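Local coordinates for inactive poly [ADP-ribose] polymerase RCD1 (Arabidopsis thaliana, PDB 5NGO), which carries an inactive PARP-type ADP-ribosyltransferase domain and is bound by the downy mildew effector HaRxL106, which thereby suppresses plant immunity, at residues 40-45 and 76-81; 61-66 and 161-166; 90-93 and 98-101. One frame throughout, in Å; residues are numbered along the deposited sequence.

The three contacts run from a helix pair, about 14 Å from the chain centre, to the region where the nucleotide cleft of active relatives would be expected. Interaction 1 joins helix 37-57 to the short helix 77-80 and touches neither of the others; its centre lies about 18 Å from that of interaction 2 and about 21 Å from that of interaction 3. Interactions 2 and 3 share the sheet, their centres about 10 Å apart: strand 98-102 of interaction 3 runs between the two strands of interaction 2, with probable hydrogen bonds from Trp66 N to Thr101 O (2.7 Å) and from Tyr163 N to Leu100 O (2.8 Å). His99 of interaction 3 probably occupies the triad-tyrosine position of active PARPs.

Interaction 1: residues 40-45 and 76-81; sequences EARLAL and AVMMQG
Arg42 reaches from helix 37-57 across to the short helix 77-80 and lays its NE against the backbone carbonyl of Met78, NE to O 2.8 Å. With CG anti to the backbone N (chi1 -175°), the aliphatic part runs outward from the helix; the bend at chi3 then swings the guanidinium round beside the carbonyl. The N-H arrives in the carbonyl plane, on a lone pair of O, but the bond is not straight (148° at the hydrogen), and the oxygen lies 20° out of the guanidinium plane. Over one face of that group, toward its rim, sits Gly81 CA, 4.2 Å above the plane. Gly81 leaves the helical conformation with positive phi. Arg42 packs over it while taking up the Met78 carbonyl of this weakly bonded turn. The Met78 chain bends at chi2 and again at chi3, and its SD rests 4.1 Å from Arg42 CD, the two side chains crossing at a slant. Phe175 on strand 174-182 touches both, while Ile38 and Ala39 of the long helix, Phe34 before it and Pro176 also touch Met78, so that Met78 meets both helix 37-57 and strand 174-182 of the sheet.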
loop_
_atom_site.group_PDB
_atom_site.type_symbol
_atom_site.label_atom_id
_atom_site.label_comp_id
_atom_site.label_asym_id
_atom_site.label_seq_id
_atom_site.Cartn_x
_atom_site.Cartn_y
_atom_site.Cartn_z
ATOM N N GLU A 40 6.983 -14.355 -7.123
ATOM C CA GLU A 40 6.116 -14.978 -8.147
ATOM C C GLU A 40 5.001 -15.821 -7.529
ATOM O O GLU A 40 3.845 -15.695 -7.949
ATOM C CB GLU A 40 6.928 -15.812 -9.133
ATOM C CG GLU A 40 7.784 -14.937 -10.042
ATOM C CD GLU A 40 8.825 -15.687 -10.865
ATOM O OE1 GLU A 40 8.828 -16.952 -10.880
ATOM O OE2 GLU A 40 9.618 -14.976 -11.528
ATOM N N ALA A 41 5.338 -16.645 -6.533
ATOM C CA ALA A 41 4.326 -17.441 -5.843
ATOM C C ALA A 41 3.327 -16.549 -5.101
ATOM O O ALA A 41 2.124 -16.826 -5.104
ATOM C CB ALA A 41 4.966 -18.438 -4.888
ATOM N N ARG A 42 3.828 -15.471 -4.500
ATOM C CA ARG A 42 2.974 -14.498 -3.818
ATOM C C ARG A 42 2.072 -13.719 -4.775
ATOM O O ARG A 42 0.956 -13.375 -4.415
ATOM C CB ARG A 42 3.817 -13.547 -2.962
ATOM C CG ARG A 42 2.976 -12.592 -2.125
ATOM C CD ARG A 42 3.712 -12.030 -0.941
ATOM N NE ARG A 42 3.946 -13.043 0.098
ATOM C CZ ARG A 42 3.041 -13.499 0.969
ATOM N NH1 ARG A 42 1.781 -13.056 0.953
ATOM N NH2 ARG A 42 3.403 -14.431 1.852
ATOM N N LEU A 43 2.545 -13.454 -5.987
ATOM C CA LEU A 43 1.737 -12.810 -7.023
ATOM C C LEU A 43 0.654 -13.747 -7.509
ATOM O O LEU A 43 -0.483 -13.314 -7.715
ATOM C CB LEU A 43 2.595 -12.373 -8.217
ATOM C CG LEU A 43 1.861 -11.661 -9.353
ATOM C CD1 LEU A 43 1.052 -10.462 -8.835
ATOM C CD2 LEU A 43 2.869 -11.240 -10.432
ATOM N N ALA A 44 0.990 -15.021 -7.704
ATOM C CA ALA A 44 -0.004 -16.025 -8.070
ATOM C C ALA A 44 -1.110 -16.134 -7.011
ATOM O O ALA A 44 -2.283 -16.230 -7.371
ATOM C CB ALA A 44 0.660 -17.369 -8.316
ATOM N N LEU A 45 -0.739 -16.100 -5.732
ATOM C CA LEU A 45 -1.722 -16.115 -4.636
ATOM C C LEU A 45 -2.658 -14.914 -4.704
ATOM O O LEU A 45 -3.869 -15.064 -4.663
ATOM C CB LEU A 45 -1.002 -16.139 -3.273
ATOM C CG LEU A 45 -1.824 -16.354 -2.003
ATOM C CD1 LEU A 45 -0.933 -16.995 -0.944
ATOM C CD2 LEU A 45 -2.454 -15.103 -1.432
ATOM N N ALA A 76 12.444 -9.134 4.657
ATOM C CA ALA A 76 11.413 -10.026 5.191
ATOM C C ALA A 76 10.119 -10.077 4.351
ATOM O O ALA A 76 9.521 -11.143 4.217
ATOM C CB ALA A 76 11.085 -9.643 6.629
ATOM N N VAL A 77 9.717 -8.953 3.754
ATOM C CA VAL A 77 8.317 -8.764 3.304
ATOM C C VAL A 77 7.666 -9.820 2.424
ATOM O O VAL A 77 6.552 -10.068 2.602
ATOM C CB VAL A 77 8.126 -7.366 2.670
ATOM C CG1 VAL A 77 8.557 -7.350 1.205
ATOM C CG2 VAL A 77 6.688 -6.888 2.822
ATOM N N MET A 78 8.428 -10.477 1.545
ATOM C CA MET A 78 7.870 -11.471 0.622
ATOM C C MET A 78 7.585 -12.828 1.241
ATOM O O MET A 78 6.539 -13.401 0.975
ATOM C CB MET A 78 8.756 -11.627 -0.623
ATOM C CG MET A 78 8.668 -10.386 -1.551
ATOM S SD MET A 78 7.120 -10.499 -2.541
ATOM C CE MET A 78 6.505 -8.821 -2.439
ATOM N N MET A 79 8.506 -13.354 2.033
ATOM C CA MET A 79 8.403 -14.743 2.528
ATOM C C MET A 79 7.440 -14.894 3.719
ATOM O O MET A 79 6.624 -15.817 3.729
ATOM C CB MET A 79 9.793 -15.267 2.902
ATOM C CG MET A 79 9.877 -16.785 3.034
ATOM S SD MET A 79 11.503 -17.477 2.703
ATOM C CE MET A 79 12.649 -16.322 3.472
ATOM N N GLN A 80 7.535 -13.995 4.689
ATOM C CA GLN A 80 6.752 -14.086 5.919
ATOM C C GLN A 80 5.484 -13.211 5.936
ATOM O O GLN A 80 4.679 -13.312 6.850
ATOM C CB GLN A 80 7.642 -13.783 7.127
ATOM C CG GLN A 80 8.862 -14.685 7.226
ATOM C CD GLN A 80 10.067 -13.934 7.724
ATOM O OE1 GLN A 80 11.184 -14.096 7.214
ATOM N NE2 GLN A 80 9.870 -13.126 8.763
ATOM N N GLY A 81 5.307 -12.371 4.921
ATOM C CA GLY A 81 4.144 -11.492 4.794
ATOM C C GLY A 81 4.278 -10.050 5.284
ATOM O O GLY A 81 5.378 -9.563 5.588
#

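Interaction 2: residues 61-66 and 161-166; sequences NVRYAW and KNYIVW
Tyr163 turns the CD2-CE2 edge of its ring to Ala65, whose CB lies in the ring plane 3.7 Å from CD2. This buried end is the tight part of the contact, with Leu100 and Val128 packed round the Ala65 methyl; Tyr64 O is a more distant edge neighbour, 4.1 Å from Tyr163 CE2. The tyrosine CG lies anti to the carbonyl carbon, beside the backbone N (chi1 -58°), a setting from which the ring extends toward Ala65. Strands 62-68 and 162-165 are not neighbours here; strand 98-102 of the PARP-domain sheet runs between them, and the twisted sheet leaves the two segments 98° apart with their axes 8.5 Å from each other. Direct contact between them is made by Tyr163, which also touches Ala102 of the intervening strand. Toward the hydroxyl the links turn polar and looser. A water in the ring plane bridges Tyr163 OH and Tyr64 O, 2.7 Å from each, and donates to the carbonyl. Arg63 NH1 offers a straight but weak 3.5 Å bond to Tyr163 OH, its guanidinium at 89° to the ring and edge-on to the oxygen. Asn61 limits rotation of that partly exposed group, its OD1 accepting from Arg63 NE at 2.7 Å.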
loop_
_atom_site.group_PDB
_atom_site.type_symbol
_atom_site.label_atom_id
_atom_site.label_comp_id
_atom_site.label_asym_id
_atom_site.label_seq_id
_atom_site.Cartn_x
_atom_site.Cartn_y
_atom_site.Cartn_z
ATOM N N ASN A 61 -11.694 -4.571 -8.167
ATOM C CA ASN A 61 -11.372 -3.187 -7.848
ATOM C C ASN A 61 -9.957 -3.136 -7.277
ATOM O O ASN A 61 -9.732 -2.785 -6.112
ATOM C CB ASN A 61 -12.421 -2.569 -6.916
ATOM C CG ASN A 61 -12.172 -1.082 -6.654
ATOM O OD1 ASN A 61 -11.514 -0.397 -7.430
ATOM N ND2 ASN A 61 -12.673 -0.590 -5.527
ATOM N N VAL A 62 -9.013 -3.535 -8.133
ATOM C CA VAL A 62 -7.605 -3.525 -7.819
ATOM C C VAL A 62 -7.077 -2.107 -8.019
ATOM O O VAL A 62 -7.283 -1.513 -9.068
ATOM C CB VAL A 62 -6.820 -4.524 -8.694
ATOM C CG1 VAL A 62 -5.325 -4.452 -8.379
ATOM C CG2 VAL A 62 -7.336 -5.965 -8.439
ATOM N N ARG A 63 -6.383 -1.590 -7.014
ATOM C CA ARG A 63 -5.796 -0.252 -7.059
ATOM C C ARG A 63 -4.339 -0.273 -6.661
ATOM O O ARG A 63 -3.885 -1.173 -5.978
ATOM C CB ARG A 63 -6.559 0.684 -6.121
ATOM C CG ARG A 63 -7.793 1.263 -6.762
ATOM C CD ARG A 63 -8.904 1.475 -5.769
ATOM N NE ARG A 63 -10.171 1.741 -6.479
ATOM C CZ ARG A 63 -10.805 2.914 -6.537
ATOM N NH1 ARG A 63 -10.324 4.003 -5.886
ATOM N NH2 ARG A 63 -11.953 2.983 -7.195
ATOM N N TYR A 64 -3.602 0.719 -7.143
ATOM C CA TYR A 64 -2.237 0.923 -6.671
ATOM C C TYR A 64 -2.304 1.791 -5.439
ATOM O O TYR A 64 -3.161 2.673 -5.342
ATOM C CB TYR A 64 -1.352 1.518 -7.749
ATOM C CG TYR A 64 -0.863 0.498 -8.753
ATOM C CD1 TYR A 64 0.082 -0.464 -8.400
ATOM C CD2 TYR A 64 -1.383 0.456 -10.052
ATOM C CE1 TYR A 64 0.576 -1.370 -9.298
ATOM C CE2 TYR A 64 -0.946 -0.478 -10.968
ATOM C CZ TYR A 64 0.018 -1.408 -10.576
ATOM O OH TYR A 64 0.519 -2.257 -11.527
ATOM N N ALA A 65 -1.442 1.519 -4.466
ATOM C CA ALA A 65 -1.372 2.319 -3.248
ATOM C C ALA A 65 0.034 2.275 -2.673
ATOM O O ALA A 65 0.777 1.333 -2.934
ATOM C CB ALA A 65 -2.379 1.788 -2.236
ATOM N N TRP A 66 0.391 3.297 -1.904
ATOM C CA TRP A 66 1.733 3.449 -1.374
ATOM C C TRP A 66 1.765 3.019 0.088
ATOM O O TRP A 66 0.877 3.389 0.877
ATOM C CB TRP A 66 2.208 4.890 -1.456
ATOM C CG TRP A 66 2.254 5.442 -2.832
ATOM C CD1 TRP A 66 1.338 6.239 -3.430
ATOM C CD2 TRP A 66 3.289 5.239 -3.794
ATOM N NE1 TRP A 66 1.716 6.536 -4.704
ATOM C CE2 TRP A 66 2.917 5.928 -4.957
ATOM C CE3 TRP A 66 4.498 4.538 -3.785
ATOM C CZ2 TRP A 66 3.712 5.949 -6.104
ATOM C CZ3 TRP A 66 5.277 4.537 -4.906
ATOM C CH2 TRP A 66 4.881 5.247 -6.061
ATOM N N LYS A 161 -7.771 9.290 -0.192
ATOM C CA LYS A 161 -6.434 9.558 0.309
ATOM C C LYS A 161 -5.832 8.390 1.082
ATOM O O LYS A 161 -4.622 8.190 1.000
ATOM C CB LYS A 161 -6.438 10.815 1.186
ATOM C CG LYS A 161 -6.561 12.092 0.378
ATOM C CD LYS A 161 -5.948 13.287 1.138
ATOM C CE LYS A 161 -6.243 14.604 0.452
ATOM N NZ LYS A 161 -7.676 14.981 0.459
ATOM N N ASN A 162 -6.651 7.632 1.810
ATOM C CA ASN A 162 -6.176 6.547 2.653
ATOM C C ASN A 162 -7.041 5.316 2.432
ATOM O O ASN A 162 -8.263 5.411 2.406
ATOM C CB ASN A 162 -6.231 6.932 4.133
ATOM C CG ASN A 162 -5.429 8.166 4.444
ATOM O OD1 ASN A 162 -4.292 8.070 4.916
ATOM N ND2 ASN A 162 -6.005 9.341 4.168
ATOM N N TYR A 163 -6.372 4.168 2.304
ATOM C CA TYR A 163 -7.036 2.877 2.326
ATOM C C TYR A 163 -6.653 2.159 3.604
ATOM O O TYR A 163 -5.524 2.308 4.088
ATOM C CB TYR A 163 -6.587 2.029 1.157
ATOM C CG TYR A 163 -6.813 2.619 -0.219
ATOM C CD1 TYR A 163 -8.067 2.992 -0.644
ATOM C CD2 TYR A 163 -5.755 2.754 -1.110
ATOM C CE1 TYR A 163 -8.258 3.585 -1.895
ATOM C CE2 TYR A 163 -5.930 3.281 -2.361
ATOM C CZ TYR A 163 -7.199 3.687 -2.762
ATOM O OH TYR A 163 -7.365 4.176 -4.027
ATOM N N ILE A 164 -7.609 1.420 4.166
ATOM C CA ILE A 164 -7.361 0.563 5.323
ATOM C C ILE A 164 -7.658 -0.842 4.846
ATOM O O ILE A 164 -8.774 -1.121 4.415
ATOM C CB ILE A 164 -8.306 0.884 6.502
ATOM C CG1 ILE A 164 -8.218 2.353 6.917
ATOM C CG2 ILE A 164 -8.001 -0.013 7.695
ATOM C CD1 ILE A 164 -6.964 2.709 7.676
ATOM N N VAL A 165 -6.654 -1.714 4.889
ATOM C CA VAL A 165 -6.849 -3.135 4.621
ATOM C C VAL A 165 -6.853 -3.835 5.973
ATOM O O VAL A 165 -5.894 -3.701 6.753
ATOM C CB VAL A 165 -5.747 -3.692 3.713
ATOM C CG1 VAL A 165 -5.851 -5.197 3.591
ATOM C CG2 VAL A 165 -5.811 -3.024 2.354
ATOM N N TRP A 166 -7.932 -4.574 6.254
ATOM C CA TRP A 166 -8.098 -5.229 7.582
ATOM C C TRP A 166 -7.067 -6.340 7.765
ATOM O O TRP A 166 -6.614 -6.935 6.792
ATOM C CB TRP A 166 -9.509 -5.790 7.760
ATOM C CG TRP A 166 -10.559 -4.783 7.446
ATOM C CD1 TRP A 166 -11.451 -4.811 6.401
ATOM C CD2 TRP A 166 -10.777 -3.545 8.128
ATOM N NE1 TRP A 166 -12.227 -3.685 6.421
ATOM C CE2 TRP A 166 -11.829 -2.888 7.465
ATOM C CE3 TRP A 166 -10.185 -2.935 9.242
ATOM C CZ2 TRP A 166 -12.320 -1.651 7.892
ATOM C CZ3 TRP A 166 -10.663 -1.711 9.667
ATOM C CH2 TRP A 166 -11.726 -1.077 8.993
HETATM O O HOH W 1 -5.191 4.359 -5.611
#

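Interaction 3: residues 90-93 and 98-101; sequences RKSI and IHLT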
loop_
_atom_site.group_PDB
_atom_site.type_symbol
_atom_site.label_atom_id
_atom_site.label_comp_id
_atom_site.label_asym_id
_atom_site.label_seq_id
_atom_site.Cartn_x
_atom_site.Cartn_y
_atom_site.Cartn_z
ATOM N N ARG A 90 -0.973 -0.486 11.913
ATOM C CA ARG A 90 -1.108 0.761 12.652
ATOM C C ARG A 90 -2.521 0.983 13.176
ATOM O O ARG A 90 -3.506 0.576 12.588
ATOM C CB ARG A 90 -0.567 2.015 11.894
ATOM C CG ARG A 90 -1.366 2.583 10.769
ATOM C CD ARG A 90 -0.594 3.783 10.204
ATOM N NE ARG A 90 -1.404 5.012 10.086
ATOM C CZ ARG A 90 -1.041 6.130 9.445
ATOM N NH1 ARG A 90 0.144 6.233 8.833
ATOM N NH2 ARG A 90 -1.885 7.165 9.413
ATOM N N LYS A 91 -2.601 1.705 14.294
ATOM C CA LYS A 91 -3.851 2.198 14.838
ATOM C C LYS A 91 -4.032 3.662 14.439
ATOM O O LYS A 91 -3.213 4.484 14.795
ATOM C CB LYS A 91 -3.817 2.075 16.359
ATOM C CG LYS A 91 -5.121 2.426 17.065
ATOM C CD LYS A 91 -5.174 1.869 18.488
ATOM C CE LYS A 91 -6.287 2.511 19.301
ATOM N NZ LYS A 91 -5.889 3.853 19.818
ATOM N N SER A 92 -5.101 3.991 13.715
ATOM C CA SER A 92 -5.417 5.395 13.340
ATOM C C SER A 92 -6.794 5.784 13.880
ATOM O O SER A 92 -7.368 5.070 14.697
ATOM C CB SER A 92 -5.376 5.607 11.815
ATOM O OG SER A 92 -6.590 5.222 11.185
ATOM N N ILE A 93 -7.325 6.903 13.390
ATOM C CA ILE A 93 -8.683 7.337 13.697
ATOM C C ILE A 93 -9.718 6.461 12.995
ATOM O O ILE A 93 -10.842 6.356 13.451
ATOM C CB ILE A 93 -8.919 8.829 13.318
ATOM C CG1 ILE A 93 -8.476 9.163 11.889
ATOM C CG2 ILE A 93 -8.218 9.763 14.308
ATOM C CD1 ILE A 93 -9.285 10.295 11.274
ATOM N N ILE A 98 -3.698 -2.412 7.918
ATOM C CA ILE A 98 -2.585 -1.792 7.190
ATOM C C ILE A 98 -3.132 -0.534 6.530
ATOM O O ILE A 98 -4.146 -0.587 5.833
ATOM C CB ILE A 98 -1.912 -2.758 6.171
ATOM C CG1 ILE A 98 -1.189 -3.904 6.887
ATOM C CG2 ILE A 98 -0.900 -2.051 5.257
ATOM C CD1 ILE A 98 -2.117 -4.950 7.430
ATOM N N HIS A 99 -2.465 0.602 6.767
ATOM C CA HIS A 99 -2.853 1.898 6.199
ATOM C C HIS A 99 -1.982 2.171 4.985
ATOM O O HIS A 99 -0.735 2.155 5.081
ATOM C CB HIS A 99 -2.655 3.006 7.228
ATOM C CG HIS A 99 -3.642 2.955 8.353
ATOM N ND1 HIS A 99 -3.871 1.815 9.090
ATOM C CD2 HIS A 99 -4.446 3.909 8.881
ATOM C CE1 HIS A 99 -4.774 2.058 10.018
ATOM N NE2 HIS A 99 -5.148 3.321 9.908
ATOM N N LEU A 100 -2.618 2.401 3.838
ATOM C CA LEU A 100 -1.909 2.752 2.621
ATOM C C LEU A 100 -2.440 4.053 2.080
ATOM O O LEU A 100 -3.585 4.415 2.325
ATOM C CB LEU A 100 -2.057 1.671 1.548
ATOM C CG LEU A 100 -1.593 0.278 1.911
ATOM C CD1 LEU A 100 -2.798 -0.572 2.346
ATOM C CD2 LEU A 100 -0.878 -0.377 0.754
ATOM N N THR A 101 -1.590 4.719 1.301
ATOM C CA THR A 101 -1.922 5.991 0.729
ATOM C C THR A 101 -2.329 5.781 -0.735
ATOM O O THR A 101 -1.759 4.937 -1.440
ATOM C CB THR A 101 -0.731 6.939 0.826
ATOM O OG1 THR A 101 -0.406 7.208 2.196
ATOM C CG2 THR A 101 -0.992 8.209 0.052
#
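The His99 ring has Arg90 over one face, Ile164 against the opposite one, and Ser92 OG at its edge in the ring plane. His99 lies on strand 98-102, a central strand of the PARP-type sheet, in a Gly-Ile-His sequence where active relatives carry Gly-Ile-Tyr; the histidine thus probably stands in for the tyrosine of the family's His-Tyr-Glu triad, which fits a protein classed as inactive. Above the ring, the Arg90 CG methylene makes a CH-pi contact, 3.4 Å from the centroid and 24° off the normal. Its nearest ring atom is ND1, toward the rim. Arg90 places CG between its own backbone N and carbonyl carbon (chi1 75°), and from there the chain runs across the ring, bringing NE to 3.5 Å from CD2. The guanidinium continues past the ring, inclined by only 23° to it, with His99 CB under one of its faces. The arginine also makes a cation-pi contact with Tyr112, which in sequence probably matches the tyrosine that stacks on nicotinamide in active PARPs. Arg90 thus contacts two aromatic groups, near where the cleft would be expected.

The far edge of the imidazole is held by Ser92. Its OG is 2.7 Å from His99 NE2, a hydrogen bond in which either atom could be the donor, and the same oxygen also takes the backbone N-H of Tyr94, so two bonds grip it. The NE2 bond, with the packing on both faces, would restrict the ring's rotation about CB-CG, while the Tyr94 bond steadies the serine. Arg90 O approaches from above the plane, on the side of Arg90 CG, 3.2 Å from His99 CE1.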